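Local coordinates for Rep protein (Adeno-associated virus - 5, PDB 1M55) that probably nicks viral origin DNA to support rolling-circle replication, as the endonuclease domain of a Rep protein, at residues A[11-16]-A[50-55]; A[20-25]-A[119-124]; A[41-46]-A[177-182]. All coordinates share one frame; numbering follows the deposited sequence.

Overall arrangement
Three contacts fasten loops around the sheet of this HUH-type nuclease domain. Interactions 1 and 2 adjoin, their centres about 11 Å apart: Phe120 CZ of interaction 2 lies 3.5 Å from Pro12 CD and 3.9 Å from Val55 CG1 of interaction 1. Centre to centre, interaction 3 is about 22 Å from interaction 1 and about 33 Å from interaction 2; it meets the former through Leu45 CG, 4.1 Å from Gln50 NE2. Interaction 1 links directly to the zinc-bearing strands: Val11 pairs through its backbone with Phe88, next to zinc ligand His89, which with His91 forms the histidine pair of the HUH motif; the Val11 side chain is about 11 Å from a zinc ion.

Interaction 1. Residues A[11-16]-A[50-55]; sequences VPFDVE and QPQLTV
Gln52 lays its side chain over one face of the Phe13 ring. Beyond CB, CG stands 4.0 Å from the ring centroid and 20° off the normal, a CH-pi contact made over the face and closest to CD2. The bend at chi2 (83°) then carries CD and the amide back over the ring. There the amide nitrogen NE2 comes down on the same face, 3.2 Å from Phe13 CE1 and displaced toward the rim. Ring and amide planes are 71° apart, so the amide stands steeply on the ring and is not stacked flat against it. This pair closes the loop that leaves strand 3-10 of the central antiparallel sheet onto the first turns of helix 50-71, the sheet-and-helix layering of the Rep nuclease fold. One turn on, Val55 meets Val11 with CG1 against CG1 at 3.7 Å, the two side chains running antiparallel alongside one another. Val55 CG1 also lies 3.6 Å from Pro12 O, a buried carbonyl oxygen without a polar partner in the model. His18 meets the Phe13 ring edge-to-face, while Phe26 and Val30 of helix 24-32 pack on Val55.

Interaction 2. Residues A[20-25]-A[119-124]; sequences PGISDS and VFQGIE
Gln121 OE1 takes two hydrogen bonds from Ser23, one from OG at 2.8 Å and one from the backbone N at 3.2 Å. The N-H bond is fairly straight, 157° at the hydrogen. The two donors reach the amide oxygen from opposite faces of its plane, both tilted from that plane, and together they restrain the amide. Ser25 OG in turn donates to Ser23 OG over 2.8 Å. Ser23 is the N-cap of helix 24-32, its OG also accepting a weak bond from Ser25 N, so the oxygen that caps the helix is the one that holds Gln121. At the far end of the contact a water bridges Pro20 O and Glu124 O, donating to each.

Packing fills the span between. Ile22 crosses the Gln121 side chain at about a right angle, with CG1 3.5 Å from Gln121 OE1. Ile123 brings CG1 to within 3.9 Å of Ile22 CA, while its other branch, CG2, lies 3.4 Å from Pro20 O. Gln121 and Gly122 are the corner residues of a type I' turn from Phe120 to Ile123, closed by a 2.8 Å bond from Ile123 N to Phe120 O. This turn follows helix 101-118 and rests on the start of helix 24-32, where Gln121 and Phe120 touch Phe26; Phe120 reaches further in, to Val55 and Ile59 of helix 50-71.

Interaction 3. Residues A[41-46]-A[177-182]; sequences SDLNLT and LNLEER
The Asp42 carboxylate receives two backbone N-H groups from the first turn of helix 179-191. OD1 accepts from Leu179 N at 2.8 Å, with 160° at the hydrogen, and OD2 from Glu180 N at 3.2 Å, a slightly more bent bond. Each oxygen uses its syn lone pair, so the group faces the helix start as a two-pronged acceptor. With chi1 at 62°, Asp42 CG sits between its own N and carbonyl carbon. The Asp42 and Asn178 side chains run roughly perpendicular, yet their flat ends stack, carboxylate on amide, with the planes 19° apart. Beside them, Ser41 OG donates to Leu177 O at 2.7 Å in the carbonyl plane; Asp42 N adds a weak bond to the same oxygen.

The apolar part of the contact belongs to Leu43, which splits its methyls between two leucines: CD1 is 4.0 Å from Leu177 CD2, and CD2 is 3.8 Å from Leu179 CG. Leu162 and Trp164 of strand 162-167 back these leucines.

Second-shell bonds set the polar groups in place. Asn178, the N-cap residue, accepts from Glu181 N through OD1 at 2.8 Å, in plane and on a lone pair, while its ND2 donates to Glu40 O and, at 2.8 Å, to a water that also bonds weakly to Asp42 OD2. A weak bond from Leu43 N reaches Ser41 OG.

The helix start thus draws acceptors from two parts of the chain, its own N-cap and a loop residue more than 130 positions earlier. The N-terminal end of a helix would probably stabilise the negative charge of Asp42 and lower its pKa, an effect that nearby Glu180 may partly offset.

Interaction 1. Residues A[11-16]-A[50-55]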
loop_
_atom_site.group_PDB
_atom_site.type_symbol
_atom_site.label_atom_id
_atom_site.label_comp_id
_atom_site.label_asym_id
_atom_site.label_seq_id
_atom_site.Cartn_x
_atom_site.Cartn_y
_atom_site.Cartn_z
ATOM N N VAL A 11 -0.227 6.171 -6.315
ATOM C CA VAL A 11 -0.473 7.376 -5.523
ATOM C C VAL A 11 -0.442 8.699 -6.296
ATOM O O VAL A 11 0.613 9.128 -6.771
ATOM C CB VAL A 11 0.523 7.439 -4.328
ATOM C CG1 VAL A 11 0.299 8.689 -3.495
ATOM C CG2 VAL A 11 0.368 6.200 -3.462
ATOM N N PRO A 12 -1.604 9.369 -6.414
ATOM C CA PRO A 12 -1.709 10.647 -7.124
ATOM C C PRO A 12 -1.211 11.779 -6.218
ATOM O O PRO A 12 -1.510 11.789 -5.025
ATOM C CB PRO A 12 -3.220 10.783 -7.368
ATOM C CG PRO A 12 -3.790 9.395 -7.094
ATOM C CD PRO A 12 -2.933 8.919 -5.972
ATOM N N PHE A 13 -0.477 12.734 -6.782
ATOM C CA PHE A 13 0.038 13.855 -5.993
ATOM C C PHE A 13 0.298 15.126 -6.809
ATOM O O PHE A 13 0.366 16.222 -6.257
ATOM C CB PHE A 13 1.333 13.447 -5.270
ATOM C CG PHE A 13 2.499 13.210 -6.194
ATOM C CD1 PHE A 13 3.323 14.263 -6.586
ATOM C CD2 PHE A 13 2.760 11.940 -6.689
ATOM C CE1 PHE A 13 4.387 14.054 -7.459
ATOM C CE2 PHE A 13 3.821 11.720 -7.560
ATOM C CZ PHE A 13 4.636 12.780 -7.946
ATOM N N ASP A 14 0.480 14.966 -8.115
ATOM C CA ASP A 14 0.772 16.085 -9.013
ATOM C C ASP A 14 -0.532 16.755 -9.437
ATOM O O ASP A 14 -1.341 16.138 -10.133
ATOM C CB ASP A 14 1.515 15.542 -10.237
ATOM C CG ASP A 14 2.209 16.620 -11.039
ATOM O OD1 ASP A 14 3.443 16.530 -11.186
ATOM O OD2 ASP A 14 1.536 17.532 -11.550
ATOM N N VAL A 15 -0.718 18.021 -9.064
ATOM C CA VAL A 15 -1.950 18.735 -9.404
ATOM C C VAL A 15 -2.186 18.937 -10.898
ATOM O O VAL A 15 -3.315 19.171 -11.323
ATOM C CB VAL A 15 -2.074 20.101 -8.670
ATOM C CG1 VAL A 15 -2.019 19.893 -7.165
ATOM C CG2 VAL A 15 -0.992 21.066 -9.130
ATOM N N GLU A 16 -1.128 18.868 -11.697
ATOM C CA GLU A 16 -1.298 19.029 -13.133
ATOM C C GLU A 16 -1.506 17.681 -13.822
ATOM O O GLU A 16 -2.484 17.480 -14.546
ATOM C CB GLU A 16 -0.090 19.732 -13.759
ATOM C CG GLU A 16 -0.292 19.991 -15.242
ATOM C CD GLU A 16 0.991 20.159 -16.025
ATOM O OE1 GLU A 16 2.089 19.994 -15.461
ATOM O OE2 GLU A 16 0.889 20.445 -17.229
ATOM N N GLN A 50 8.280 12.652 1.716
ATOM C CA GLN A 50 7.182 12.947 2.631
ATOM C C GLN A 50 5.822 13.368 2.065
ATOM O O GLN A 50 4.787 12.888 2.541
ATOM C CB GLN A 50 7.654 13.887 3.744
ATOM C CG GLN A 50 8.686 13.235 4.669
ATOM C CD GLN A 50 9.130 14.140 5.809
ATOM O OE1 GLN A 50 8.306 14.786 6.464
ATOM N NE2 GLN A 50 10.433 14.175 6.066
ATOM N N PRO A 51 5.790 14.249 1.044
ATOM C CA PRO A 51 4.483 14.645 0.505
ATOM C C PRO A 51 3.719 13.437 -0.043
ATOM O O PRO A 51 2.523 13.268 0.221
ATOM C CB PRO A 51 4.855 15.625 -0.607
ATOM C CG PRO A 51 6.109 16.252 -0.083
ATOM C CD PRO A 51 6.868 15.052 0.440
ATOM N N GLN A 52 4.423 12.580 -0.778
ATOM C CA GLN A 52 3.814 11.381 -1.343
ATOM C C GLN A 52 3.433 10.398 -0.235
ATOM O O GLN A 52 2.380 9.761 -0.298
ATOM C CB GLN A 52 4.757 10.719 -2.350
ATOM C CG GLN A 52 4.886 11.469 -3.678
ATOM C CD GLN A 52 5.881 12.622 -3.647
ATOM O OE1 GLN A 52 6.515 12.900 -2.629
ATOM N NE2 GLN A 52 6.023 13.295 -4.780
ATOM N N LEU A 53 4.284 10.280 0.781
ATOM C CA LEU A 53 4.010 9.389 1.906
ATOM C C LEU A 53 2.745 9.840 2.643
ATOM O O LEU A 53 1.948 9.015 3.097
ATOM C CB LEU A 53 5.200 9.361 2.867
ATOM C CG LEU A 53 5.042 8.565 4.165
ATOM C CD1 LEU A 53 4.648 7.115 3.884
ATOM C CD2 LEU A 53 6.344 8.637 4.950
ATOM N N THR A 54 2.559 11.151 2.746
ATOM C CA THR A 54 1.387 11.706 3.412
ATOM C C THR A 54 0.111 11.250 2.702
ATOM O O THR A 54 -0.849 10.815 3.350
ATOM C CB THR A 54 1.480 13.250 3.478
ATOM O OG1 THR A 54 2.608 13.613 4.290
ATOM C CG2 THR A 54 0.213 13.854 4.069
ATOM N N VAL A 55 0.107 11.314 1.374
ATOM C CA VAL A 55 -1.054 10.871 0.605
ATOM C C VAL A 55 -1.209 9.357 0.757
ATOM O O VAL A 55 -2.313 8.854 0.984
ATOM C CB VAL A 55 -0.903 11.180 -0.908
ATOM C CG1 VAL A 55 -2.146 10.727 -1.663
ATOM C CG2 VAL A 55 -0.682 12.653 -1.126
#

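Interaction 2. Residues A[20-25]-A[119-124]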
loop_
_atom_site.group_PDB
_atom_site.type_symbol
_atom_site.label_atom_id
_atom_site.label_comp_id
_atom_site.label_asym_id
_atom_site.label_seq_id
_atom_site.Cartn_x
_atom_site.Cartn_y
_atom_site.Cartn_z
ATOM N N PRO A 20 -5.885 17.416 -11.709
ATOM C CA PRO A 20 -6.359 18.721 -12.174
ATOM C C PRO A 20 -7.736 19.038 -11.575
ATOM O O PRO A 20 -8.607 18.168 -11.497
ATOM C CB PRO A 20 -6.425 18.539 -13.697
ATOM C CG PRO A 20 -6.633 17.061 -13.872
ATOM C CD PRO A 20 -5.703 16.486 -12.837
ATOM N N GLY A 21 -7.915 20.276 -11.126
ATOM C CA GLY A 21 -9.180 20.678 -10.539
ATOM C C GLY A 21 -9.217 20.612 -9.024
ATOM O O GLY A 21 -10.192 21.050 -8.416
ATOM N N ILE A 22 -8.182 20.051 -8.405
ATOM C CA ILE A 22 -8.144 19.951 -6.945
ATOM C C ILE A 22 -7.855 21.329 -6.332
ATOM O O ILE A 22 -7.217 22.173 -6.966
ATOM C CB ILE A 22 -7.108 18.893 -6.483
ATOM C CG1 ILE A 22 -7.446 18.406 -5.077
ATOM C CG2 ILE A 22 -5.688 19.447 -6.540
ATOM C CD1 ILE A 22 -6.946 17.009 -4.794
ATOM N N SER A 23 -8.351 21.569 -5.123
ATOM C CA SER A 23 -8.133 22.861 -4.479
ATOM C C SER A 23 -6.774 22.954 -3.797
ATOM O O SER A 23 -6.067 21.949 -3.648
ATOM C CB SER A 23 -9.238 23.147 -3.458
ATOM O OG SER A 23 -8.998 22.456 -2.245
ATOM N N ASP A 24 -6.442 24.161 -3.343
ATOM C CA ASP A 24 -5.184 24.443 -2.652
ATOM C C ASP A 24 -4.984 23.611 -1.397
ATOM O O ASP A 24 -3.855 23.410 -0.952
ATOM C CB ASP A 24 -5.154 25.885 -2.172
ATOM C CG ASP A 24 -5.041 26.890 -3.281
ATOM O OD1 ASP A 24 -5.081 26.557 -4.485
ATOM O OD2 ASP A 24 -4.916 28.056 -2.897
ATOM N N SER A 25 -6.084 23.222 -0.768
ATOM C CA SER A 25 -6.015 22.459 0.471
ATOM C C SER A 25 -5.211 21.162 0.353
ATOM O O SER A 25 -4.601 20.718 1.327
ATOM C CB SER A 25 -7.424 22.176 0.980
ATOM O OG SER A 25 -8.095 21.277 0.118
ATOM N N VAL A 119 -9.928 11.388 0.134
ATOM C CA VAL A 119 -8.567 11.858 -0.057
ATOM C C VAL A 119 -8.412 12.900 -1.159
ATOM O O VAL A 119 -7.629 13.843 -1.022
ATOM C CB VAL A 119 -7.603 10.665 -0.349
ATOM C CG1 VAL A 119 -6.153 11.108 -0.232
ATOM C CG2 VAL A 119 -7.882 9.501 0.592
ATOM N N PHE A 120 -9.206 12.771 -2.216
ATOM C CA PHE A 120 -9.072 13.664 -3.357
ATOM C C PHE A 120 -10.157 14.690 -3.643
ATOM O O PHE A 120 -10.266 15.182 -4.764
ATOM C CB PHE A 120 -8.728 12.829 -4.592
ATOM C CG PHE A 120 -7.537 11.941 -4.378
ATOM C CD1 PHE A 120 -7.680 10.558 -4.324
ATOM C CD2 PHE A 120 -6.283 12.497 -4.140
ATOM C CE1 PHE A 120 -6.585 9.744 -4.025
ATOM C CE2 PHE A 120 -5.190 11.697 -3.842
ATOM C CZ PHE A 120 -5.339 10.317 -3.781
ATOM N N GLN A 121 -10.938 15.032 -2.621
ATOM C CA GLN A 121 -11.981 16.051 -2.744
ATOM C C GLN A 121 -12.942 15.843 -3.913
ATOM O O GLN A 121 -13.423 16.812 -4.508
ATOM C CB GLN A 121 -11.321 17.432 -2.872
ATOM C CG GLN A 121 -10.270 17.710 -1.821
ATOM C CD GLN A 121 -9.469 18.976 -2.089
ATOM O OE1 GLN A 121 -9.857 19.823 -2.895
ATOM N NE2 GLN A 121 -8.331 19.098 -1.421
ATOM N N GLY A 122 -13.205 14.588 -4.263
ATOM C CA GLY A 122 -14.105 14.306 -5.365
ATOM C C GLY A 122 -13.469 14.401 -6.743
ATOM O O GLY A 122 -14.160 14.254 -7.753
ATOM N N ILE A 123 -12.161 14.646 -6.796
ATOM C CA ILE A 123 -11.444 14.748 -8.067
ATOM C C ILE A 123 -10.926 13.367 -8.477
ATOM O O ILE A 123 -10.256 12.695 -7.692
ATOM C CB ILE A 123 -10.242 15.730 -7.958
ATOM C CG1 ILE A 123 -10.732 17.132 -7.576
ATOM C CG2 ILE A 123 -9.445 15.759 -9.265
ATOM C CD1 ILE A 123 -11.677 17.762 -8.576
ATOM N N GLU A 124 -11.256 12.935 -9.692
ATOM C CA GLU A 124 -10.808 11.634 -10.190
ATOM C C GLU A 124 -9.340 11.693 -10.601
ATOM O O GLU A 124 -8.961 12.533 -11.422
ATOM C CB GLU A 124 -11.636 11.216 -11.411
ATOM C CG GLU A 124 -13.112 10.953 -11.142
ATOM C CD GLU A 124 -13.376 9.612 -10.472
ATOM O OE1 GLU A 124 -12.447 8.778 -10.379
ATOM O OE2 GLU A 124 -14.530 9.384 -10.046
HETATM O O HOH W 1 -8.800 15.270 -12.365
#

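Interaction 3. Residues A[41-46]-A[177-182]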
loop_
_atom_site.group_PDB
_atom_site.type_symbol
_atom_site.label_atom_id
_atom_site.label_comp_id
_atom_site.label_asym_id
_atom_site.label_seq_id
_atom_site.Cartn_x
_atom_site.Cartn_y
_atom_site.Cartn_z
ATOM N N SER A 41 13.424 2.144 13.750
ATOM C CA SER A 41 13.690 2.159 12.315
ATOM C C SER A 41 15.138 2.544 12.049
ATOM O O SER A 41 15.732 3.306 12.809
ATOM C CB SER A 41 12.761 3.145 11.607
ATOM O OG SER A 41 13.016 3.191 10.216
ATOM N N ASP A 42 15.700 2.002 10.971
ATOM C CA ASP A 42 17.072 2.307 10.584
ATOM C C ASP A 42 17.103 2.885 9.168
ATOM O O ASP A 42 18.140 2.866 8.498
ATOM C CB ASP A 42 17.961 1.057 10.685
ATOM C CG ASP A 42 17.523 -0.069 9.747
ATOM O OD1 ASP A 42 16.515 0.086 9.025
ATOM O OD2 ASP A 42 18.199 -1.123 9.737
ATOM N N LEU A 43 15.951 3.367 8.710
ATOM C CA LEU A 43 15.842 3.945 7.380
ATOM C C LEU A 43 16.487 5.323 7.337
ATOM O O LEU A 43 16.677 5.965 8.370
ATOM C CB LEU A 43 14.369 4.078 6.964
ATOM C CG LEU A 43 13.503 2.827 6.798
ATOM C CD1 LEU A 43 12.083 3.246 6.461
ATOM C CD2 LEU A 43 14.061 1.931 5.711
ATOM N N ASN A 44 16.858 5.754 6.139
ATOM C CA ASN A 44 17.440 7.070 5.947
ATOM C C ASN A 44 16.254 7.958 5.553
ATOM O O ASN A 44 15.701 7.821 4.457
ATOM C CB ASN A 44 18.484 7.032 4.831
ATOM C CG ASN A 44 19.085 8.393 4.550
ATOM O OD1 ASN A 44 18.686 9.397 5.141
ATOM N ND2 ASN A 44 20.053 8.434 3.648
ATOM N N LEU A 45 15.843 8.838 6.457
ATOM C CA LEU A 45 14.699 9.711 6.213
ATOM C C LEU A 45 14.842 10.630 5.006
ATOM O O LEU A 45 13.847 10.948 4.355
ATOM C CB LEU A 45 14.368 10.533 7.465
ATOM C CG LEU A 45 13.030 11.289 7.473
ATOM C CD1 LEU A 45 11.864 10.312 7.383
ATOM C CD2 LEU A 45 12.912 12.123 8.736
ATOM N N THR A 46 16.065 11.027 4.673
ATOM C CA THR A 46 16.275 11.918 3.534
ATOM C C THR A 46 15.849 11.284 2.212
ATOM O O THR A 46 15.566 11.994 1.248
ATOM C CB THR A 46 17.742 12.393 3.429
ATOM O OG1 THR A 46 18.597 11.278 3.149
ATOM C CG2 THR A 46 18.184 13.035 4.735
ATOM N N LEU A 177 9.817 -1.289 8.966
ATOM C CA LEU A 177 10.684 -0.130 8.793
ATOM C C LEU A 177 12.134 -0.385 9.195
ATOM O O LEU A 177 12.883 0.560 9.477
ATOM C CB LEU A 177 10.131 1.058 9.585
ATOM C CG LEU A 177 8.700 1.499 9.261
ATOM C CD1 LEU A 177 8.310 2.653 10.162
ATOM C CD2 LEU A 177 8.591 1.906 7.804
ATOM N N ASN A 178 12.539 -1.651 9.201
ATOM C CA ASN A 178 13.902 -1.988 9.581
ATOM C C ASN A 178 14.571 -2.896 8.555
ATOM O O ASN A 178 14.177 -4.049 8.367
ATOM C CB ASN A 178 13.940 -2.624 10.971
ATOM C CG ASN A 178 15.348 -2.717 11.525
ATOM O OD1 ASN A 178 16.122 -3.595 11.143
ATOM N ND2 ASN A 178 15.698 -1.792 12.409
ATOM N N LEU A 179 15.577 -2.339 7.887
ATOM C CA LEU A 179 16.356 -3.025 6.858
ATOM C C LEU A 179 17.138 -4.224 7.391
ATOM O O LEU A 179 17.244 -5.252 6.724
ATOM C CB LEU A 179 17.310 -2.031 6.196
ATOM C CG LEU A 179 16.632 -0.893 5.424
ATOM C CD1 LEU A 179 17.597 0.258 5.225
ATOM C CD2 LEU A 179 16.105 -1.409 4.089
ATOM N N GLU A 180 17.667 -4.103 8.604
ATOM C CA GLU A 180 18.432 -5.190 9.204
ATOM C C GLU A 180 17.511 -6.391 9.454
ATOM O O GLU A 180 17.869 -7.536 9.161
ATOM C CB GLU A 180 19.077 -4.711 10.504
ATOM C CG GLU A 180 20.232 -5.566 10.973
ATOM C CD GLU A 180 21.391 -5.597 9.991
ATOM O OE1 GLU A 180 21.828 -4.522 9.526
ATOM O OE2 GLU A 180 21.874 -6.703 9.694
ATOM N N GLU A 181 16.309 -6.118 9.958
ATOM C CA GLU A 181 15.333 -7.172 10.214
ATOM C C GLU A 181 14.874 -7.790 8.884
ATOM O O GLU A 181 14.682 -9.005 8.790
ATOM C CB GLU A 181 14.142 -6.619 11.012
ATOM C CG GLU A 181 12.983 -7.599 11.222
ATOM C CD GLU A 181 13.302 -8.772 12.143
ATOM O OE1 GLU A 181 14.460 -8.918 12.585
ATOM O OE2 GLU A 181 12.375 -9.557 12.429
ATOM N N ARG A 182 14.696 -6.956 7.859
ATOM C CA ARG A 182 14.295 -7.452 6.542
ATOM C C ARG A 182 15.369 -8.406 6.029
ATOM O O ARG A 182 15.062 -9.488 5.531
ATOM C CB ARG A 182 14.107 -6.294 5.561
ATOM C CG ARG A 182 12.825 -5.509 5.795
ATOM C CD ARG A 182 12.773 -4.211 5.002
ATOM N NE ARG A 182 11.462 -3.577 5.136
ATOM C CZ ARG A 182 10.558 -3.510 4.163
ATOM N NH1 ARG A 182 10.818 -4.024 2.964
ATOM N NH2 ARG A 182 9.365 -2.984 4.405
HETATM O O HOH W 2 18.413 -1.688 13.068
#